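Peptidoglycan synthetase penicillin-binding protein 3 (Bifidobacterium adolescentis, PDB 4YE5) probably binds penicillin and, as a member of the transpeptidase family of penicillin-binding proteins, probably cross-links peptidoglycan strands during cell-wall synthesis. Local coordinates at residues E281-G289 against S501-I509; T372-V383 against G403-L411. All coordinates share one frame; numbering follows the deposited sequence.

Contact 1. Residues E281-G289 against S501-I509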
# COMPACT_ATOMS: atom_id res chain seq x y z
N GLU A 281 -7.02 4.02 -9.14
CA GLU A 281 -8.02 4.92 -9.70
C GLU A 281 -7.51 6.37 -9.86
O GLU A 281 -6.92 6.93 -8.94
CB GLU A 281 -9.28 4.94 -8.82
CG GLU A 281 -10.50 5.47 -9.55
CD GLU A 281 -11.05 4.47 -10.56
OE1 GLU A 281 -10.86 3.25 -10.37
OE2 GLU A 281 -11.66 4.89 -11.55
N THR A 282 -7.72 6.97 -11.03
CA THR A 282 -7.47 8.40 -11.17
C THR A 282 -8.74 9.09 -11.63
O THR A 282 -9.60 8.48 -12.24
CB THR A 282 -6.31 8.72 -12.15
OG1 THR A 282 -6.67 8.29 -13.46
CG2 THR A 282 -5.01 8.02 -11.72
N PHE A 283 -8.86 10.38 -11.34
CA PHE A 283 -10.08 11.12 -11.60
C PHE A 283 -9.77 12.60 -11.47
O PHE A 283 -8.79 12.98 -10.82
CB PHE A 283 -11.15 10.76 -10.56
CG PHE A 283 -10.63 10.78 -9.13
CD1 PHE A 283 -10.68 11.93 -8.37
CD2 PHE A 283 -10.05 9.63 -8.57
CE1 PHE A 283 -10.18 11.94 -7.05
CE2 PHE A 283 -9.56 9.63 -7.26
CZ PHE A 283 -9.61 10.77 -6.51
N GLU A 284 -10.61 13.44 -12.08
CA GLU A 284 -10.52 14.87 -11.86
C GLU A 284 -11.02 15.13 -10.47
O GLU A 284 -12.05 14.57 -10.06
CB GLU A 284 -11.37 15.65 -12.88
CG GLU A 284 -10.87 15.54 -14.33
CD GLU A 284 -11.89 16.11 -15.31
OE1 GLU A 284 -13.03 15.60 -15.36
OE2 GLU A 284 -11.55 17.08 -16.02
N PRO A 285 -10.30 15.98 -9.71
CA PRO A 285 -10.69 16.24 -8.32
C PRO A 285 -11.87 17.22 -8.20
O PRO A 285 -12.42 17.33 -7.11
CB PRO A 285 -9.42 16.85 -7.71
CG PRO A 285 -8.78 17.58 -8.87
CD PRO A 285 -9.05 16.68 -10.08
N GLY A 286 -12.24 17.92 -9.28
CA GLY A 286 -13.30 18.91 -9.20
C GLY A 286 -12.97 20.03 -8.21
O GLY A 286 -11.80 20.38 -8.02
N SER A 287 -13.99 20.55 -7.53
CA SER A 287 -13.85 21.78 -6.73
C SER A 287 -12.81 21.69 -5.59
O SER A 287 -12.29 22.71 -5.14
CB SER A 287 -15.23 22.23 -6.22
OG SER A 287 -15.15 23.46 -5.49
N ILE A 288 -12.49 20.48 -5.13
CA ILE A 288 -11.40 20.35 -4.15
C ILE A 288 -10.11 20.96 -4.72
O ILE A 288 -9.31 21.54 -3.99
CB ILE A 288 -11.17 18.85 -3.75
CG1 ILE A 288 -12.51 18.23 -3.34
CG2 ILE A 288 -10.10 18.76 -2.62
CD1 ILE A 288 -12.42 16.88 -2.65
N GLY A 289 -9.93 20.83 -6.03
CA GLY A 289 -8.81 21.45 -6.72
C GLY A 289 -8.68 22.97 -6.60
O GLY A 289 -7.60 23.53 -6.85
N SER A 501 -21.66 9.11 -15.61
CA SER A 501 -21.28 8.74 -14.25
C SER A 501 -20.47 9.85 -13.62
O SER A 501 -19.77 10.60 -14.33
CB SER A 501 -20.47 7.44 -14.22
OG SER A 501 -21.30 6.30 -14.44
N ILE A 502 -20.56 9.97 -12.30
CA ILE A 502 -19.76 10.95 -11.59
C ILE A 502 -19.13 10.32 -10.35
O ILE A 502 -19.55 9.25 -9.92
CB ILE A 502 -20.64 12.15 -11.11
CG1 ILE A 502 -21.64 11.68 -10.06
CG2 ILE A 502 -21.39 12.80 -12.31
CD1 ILE A 502 -21.79 12.64 -8.89
N ILE A 503 -18.10 10.96 -9.82
CA ILE A 503 -17.63 10.64 -8.49
C ILE A 503 -18.03 11.79 -7.59
O ILE A 503 -18.17 12.93 -8.05
CB ILE A 503 -16.10 10.48 -8.42
CG1 ILE A 503 -15.44 11.65 -9.14
CG2 ILE A 503 -15.69 9.16 -9.09
CD1 ILE A 503 -14.13 12.03 -8.58
N SER A 504 -18.25 11.47 -6.32
CA SER A 504 -18.36 12.43 -5.22
C SER A 504 -17.07 12.31 -4.42
O SER A 504 -16.73 11.22 -3.95
CB SER A 504 -19.54 12.03 -4.33
OG SER A 504 -19.59 12.74 -3.10
N ASP A 505 -16.33 13.41 -4.25
CA ASP A 505 -15.12 13.37 -3.44
C ASP A 505 -15.20 14.38 -2.31
O ASP A 505 -15.95 15.36 -2.38
CB ASP A 505 -13.80 13.49 -4.25
CG ASP A 505 -13.67 14.79 -5.05
OD1 ASP A 505 -14.60 15.60 -5.06
OD2 ASP A 505 -12.60 14.99 -5.71
N TYR A 506 -14.43 14.13 -1.27
CA TYR A 506 -14.53 14.94 -0.07
C TYR A 506 -13.27 14.69 0.71
O TYR A 506 -12.88 13.55 0.89
CB TYR A 506 -15.77 14.52 0.75
CG TYR A 506 -16.30 15.60 1.70
CD1 TYR A 506 -15.74 15.80 2.97
CD2 TYR A 506 -17.40 16.40 1.34
CE1 TYR A 506 -16.26 16.80 3.86
CE2 TYR A 506 -17.91 17.39 2.21
CZ TYR A 506 -17.34 17.58 3.46
OH TYR A 506 -17.86 18.56 4.32
N SER A 507 -12.62 15.76 1.16
CA SER A 507 -11.40 15.61 1.91
C SER A 507 -11.47 16.54 3.12
O SER A 507 -11.75 17.73 3.00
CB SER A 507 -10.19 15.91 1.02
OG SER A 507 -8.98 15.64 1.72
N THR A 508 -11.20 15.96 4.28
CA THR A 508 -11.38 16.63 5.55
C THR A 508 -10.09 16.65 6.37
O THR A 508 -9.39 15.63 6.48
CB THR A 508 -12.43 15.89 6.40
OG1 THR A 508 -13.66 15.83 5.67
CG2 THR A 508 -12.65 16.66 7.70
N ILE A 509 -9.80 17.80 6.97
CA ILE A 509 -8.70 17.94 7.92
C ILE A 509 -9.35 18.02 9.29
O ILE A 509 -10.26 18.81 9.49
CB ILE A 509 -7.93 19.27 7.69
CG1 ILE A 509 -7.27 19.25 6.31
CG2 ILE A 509 -6.93 19.49 8.80
CD1 ILE A 509 -6.87 20.66 5.77
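Phe283 and Ile503 make the apolar half of this contact, in which a loop leading into a helix lies across a strand of the central sheet. The two side chains cross at about a right angle, and CD1 of Ile503 reaches CD1 of the Phe283 ring at 3.5 Å. Phe283 CG sits between the backbone N and the carbonyl carbon (chi1 47°), which carries the CD1 side of the ring to that methyl; CB and CG lie close to it as well. The same methyl lies 3.6 Å from the carbonyl O of Glu284. Val522 of strand 517-524 packs against both Phe283 and Ile503.

Polar and mixed contacts gather round Asp505. Its OD2 comes within 2.7 Å of the carbonyl oxygen of Pro285. The side chains of Ile288 and Asp505 point at each other from opposite directions, CD1 of Ile288 lying 3.4 Å from Asp505 CG; the same methyl is 3.7 Å from Tyr506 N. The Phe283 ring plane and this carboxylate are 78° apart, with CE1 4.1 Å from OD2.

Gly289 N bonds to Gly286 O where the loop leads into helix 290-299. Ser287, on that turn, hydrogen-bonds through OG to both Lys290 and Lys486. Ser287 and Lys290 are consistent with the SxxK motif, and Lys486 with the K(T/S)G-type motif beside it, of a penicillin-binding transpeptidase, set against the antiparallel sheet of the domain.

Contact 2. Residues T372-V383 against G403-L411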
# COMPACT_ATOMS: atom_id res chain seq x y z
N THR A 372 3.81 9.67 -6.21
CA THR A 372 3.82 9.88 -4.75
C THR A 372 5.17 9.50 -4.15
O THR A 372 5.56 9.99 -3.09
CB THR A 372 2.77 9.02 -4.05
OG1 THR A 372 3.04 7.64 -4.30
CG2 THR A 372 1.37 9.39 -4.56
N GLY A 373 5.88 8.61 -4.84
CA GLY A 373 7.12 8.06 -4.30
C GLY A 373 6.87 6.82 -3.46
O GLY A 373 7.80 6.18 -3.00
N LEU A 374 5.60 6.46 -3.26
CA LEU A 374 5.27 5.25 -2.50
C LEU A 374 5.64 3.95 -3.22
O LEU A 374 5.81 2.91 -2.59
CB LEU A 374 3.78 5.21 -2.15
CG LEU A 374 3.26 6.27 -1.18
CD1 LEU A 374 1.75 6.40 -1.31
CD2 LEU A 374 3.65 5.95 0.26
N ASN A 375 5.73 4.03 -4.55
CA ASN A 375 6.05 2.86 -5.39
C ASN A 375 5.07 1.70 -5.28
O ASN A 375 5.47 0.55 -5.42
CB ASN A 375 7.46 2.35 -5.12
CG ASN A 375 8.52 3.42 -5.29
OD1 ASN A 375 8.48 4.21 -6.24
ND2 ASN A 375 9.46 3.46 -4.36
N LEU A 376 3.80 1.98 -5.03
CA LEU A 376 2.78 0.94 -5.04
C LEU A 376 2.63 0.41 -6.46
O LEU A 376 2.58 1.20 -7.41
CB LEU A 376 1.44 1.52 -4.56
CG LEU A 376 1.49 1.90 -3.07
CD1 LEU A 376 0.40 2.88 -2.72
CD2 LEU A 376 1.37 0.64 -2.23
N PRO A 377 2.59 -0.93 -6.62
CA PRO A 377 2.37 -1.47 -7.97
C PRO A 377 1.01 -1.01 -8.50
O PRO A 377 0.03 -1.04 -7.76
CB PRO A 377 2.37 -2.99 -7.74
CG PRO A 377 3.26 -3.17 -6.52
CD PRO A 377 2.89 -1.99 -5.64
N GLY A 378 0.96 -0.55 -9.76
CA GLY A 378 -0.30 -0.19 -10.38
C GLY A 378 -0.71 1.25 -10.11
O GLY A 378 -1.76 1.71 -10.55
N GLU A 379 0.14 1.97 -9.39
CA GLU A 379 -0.08 3.38 -9.09
C GLU A 379 0.23 4.24 -10.32
O GLU A 379 1.25 4.05 -10.96
CB GLU A 379 0.85 3.79 -7.95
CG GLU A 379 0.70 5.23 -7.53
CD GLU A 379 1.75 5.66 -6.50
OE1 GLU A 379 2.42 4.79 -5.89
OE2 GLU A 379 1.92 6.88 -6.32
N SER A 380 -0.64 5.19 -10.64
CA SER A 380 -0.40 6.11 -11.76
C SER A 380 0.18 7.44 -11.27
O SER A 380 0.03 7.80 -10.11
CB SER A 380 -1.72 6.39 -12.50
OG SER A 380 -1.56 7.43 -13.44
N GLU A 381 0.83 8.20 -12.16
CA GLU A 381 1.29 9.53 -11.77
C GLU A 381 0.21 10.58 -11.97
O GLU A 381 0.39 11.74 -11.60
CB GLU A 381 2.57 9.93 -12.54
CG GLU A 381 3.76 9.03 -12.22
CD GLU A 381 5.00 9.40 -13.01
OE1 GLU A 381 4.87 10.14 -14.01
OE2 GLU A 381 6.10 8.96 -12.62
N GLY A 382 -0.91 10.19 -12.57
CA GLY A 382 -1.97 11.13 -12.89
C GLY A 382 -1.57 11.95 -14.10
O GLY A 382 -0.50 11.78 -14.66
N VAL A 383 -2.44 12.87 -14.51
CA VAL A 383 -2.17 13.65 -15.72
C VAL A 383 -2.30 15.13 -15.44
O VAL A 383 -3.32 15.58 -14.94
CB VAL A 383 -3.12 13.26 -16.87
CG1 VAL A 383 -2.88 14.14 -18.09
CG2 VAL A 383 -2.94 11.79 -17.24
N GLY A 403 -9.67 18.95 -16.01
CA GLY A 403 -8.71 18.88 -17.11
C GLY A 403 -7.36 18.32 -16.68
O GLY A 403 -6.41 18.32 -17.47
N TYR A 404 -7.27 17.89 -15.43
CA TYR A 404 -6.10 17.15 -14.94
C TYR A 404 -6.63 16.11 -13.99
O TYR A 404 -7.75 16.24 -13.51
CB TYR A 404 -5.10 18.07 -14.25
CG TYR A 404 -5.54 18.72 -12.93
CD1 TYR A 404 -5.31 18.10 -11.70
CD2 TYR A 404 -6.12 19.99 -12.92
CE1 TYR A 404 -5.67 18.71 -10.50
CE2 TYR A 404 -6.49 20.61 -11.72
CZ TYR A 404 -6.26 19.96 -10.52
OH TYR A 404 -6.62 20.56 -9.32
N THR A 405 -5.86 15.05 -13.74
CA THR A 405 -6.37 13.97 -12.91
C THR A 405 -5.42 13.65 -11.76
O THR A 405 -4.21 13.88 -11.88
CB THR A 405 -6.50 12.67 -13.69
OG1 THR A 405 -5.19 12.28 -14.14
CG2 THR A 405 -7.46 12.84 -14.89
N VAL A 406 -5.97 13.10 -10.68
CA VAL A 406 -5.21 12.75 -9.50
C VAL A 406 -5.62 11.36 -9.01
O VAL A 406 -6.69 10.88 -9.35
CB VAL A 406 -5.52 13.73 -8.36
CG1 VAL A 406 -5.31 15.17 -8.84
CG2 VAL A 406 -6.98 13.54 -7.88
N ASN A 407 -4.77 10.70 -8.22
CA ASN A 407 -5.26 9.57 -7.44
C ASN A 407 -5.55 10.03 -6.02
O ASN A 407 -5.25 11.19 -5.66
CB ASN A 407 -4.32 8.35 -7.48
CG ASN A 407 -2.91 8.68 -7.08
OD1 ASN A 407 -2.67 9.30 -6.05
ND2 ASN A 407 -1.95 8.28 -7.92
N VAL A 408 -6.13 9.15 -5.21
CA VAL A 408 -6.51 9.56 -3.87
C VAL A 408 -5.31 9.95 -3.00
O VAL A 408 -5.43 10.83 -2.14
CB VAL A 408 -7.44 8.50 -3.18
CG1 VAL A 408 -6.66 7.27 -2.73
CG2 VAL A 408 -8.19 9.12 -1.98
N MSE A 409 -4.15 9.32 -3.23
CA MSE A 409 -2.97 9.63 -2.42
C MSE A 409 -2.45 11.04 -2.73
O MSE A 409 -2.04 11.79 -1.83
CB MSE A 409 -1.84 8.61 -2.65
CG MSE A 409 -2.17 7.17 -2.24
SE MSE A 409 -3.09 6.19 -3.65
CE MSE A 409 -1.61 5.85 -4.90
N GLN A 410 -2.43 11.39 -4.01
CA GLN A 410 -1.98 12.72 -4.42
C GLN A 410 -2.93 13.81 -3.91
O GLN A 410 -2.50 14.85 -3.43
CB GLN A 410 -1.93 12.79 -5.94
CG GLN A 410 -0.81 11.97 -6.56
CD GLN A 410 -0.92 11.95 -8.07
OE1 GLN A 410 -2.02 11.87 -8.61
NE2 GLN A 410 0.23 12.05 -8.76
N LEU A 411 -4.23 13.56 -4.02
CA LEU A 411 -5.21 14.54 -3.55
C LEU A 411 -5.05 14.75 -2.04
O LEU A 411 -5.07 15.87 -1.54
CB LEU A 411 -6.62 14.03 -3.86
CG LEU A 411 -7.74 15.01 -3.49
CD1 LEU A 411 -7.47 16.33 -4.15
CD2 LEU A 411 -9.09 14.44 -3.93
O HOH W 1 1.09 8.88 -7.86
O HOH W 2 -3.08 5.70 -9.37
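Met409, present as selenomethionine, meets Thr372 with its first side-chain carbon: CB lies 3.8 Å from CG2 of Thr372. Next along the chain, CG approaches CD1 of Leu374 at 4.1 Å. Bends at chi2 (86°) and chi3 (74°) then fold the end of the side chain back, and the terminal CE settles 3.6 Å from CG of Glu379, with CD1 of Leu376 also close by. Three points along this one side chain, on the first turn of helix 408-419, thus touch Thr372, Leu374, Leu376 and Glu379 of the loop.

Beyond the methyl, Glu379 is tied into its own loop, where OE1 accepts from Leu376 N nearly end-on and OE2 takes a bond from one water. That water also accepts from Asn407 ND2, while a second water links the same amide nitrogen to Ser380 N.

Gln410 grips the loop differently. NE2 donates to Glu381 O at 2.9 Å, approaching from above the carbonyl plane although the acceptor lies almost in the plane of the glutamine amide; it also bonds to Gln370 O. With OE1 accepting from Asn407 N, both ends of the amide are engaged and its rotation is probably fixed.

At the far end, Thr405 N donates to Val383 O at 2.9 Å, in the carbonyl plane, and Val383 N returns a bond to Thr405 OG1 at 2.8 Å. Asn407 OD1 accepts from Gln410 N, 2.9 Å away, and this reciprocal pair is the capping box that starts helix 408-419.

How the contacts relate
Contact 1 is a buried contact of the transpeptidase domain, whereas contact 2 is only partly buried, with Glu381 and Val383 at its exposed side. The difference shows in the chemistry: contact 1 relies on apolar packing round a carboxylate that lies close to a backbone carbonyl, while contact 2 combines one apolar patch with direct and water-mediated hydrogen bonds. Each includes the approach to a helix, 290-299 in contact 1 and 408-419 in contact 2, the latter capped within its own segment. They also join directly. Phe283 O receives a backbone bond from Val406 N, and Glu284 OE2 lies 2.7 Å from Gly403 N, so segment 403-411 bridges segments 281-289 and 372-383.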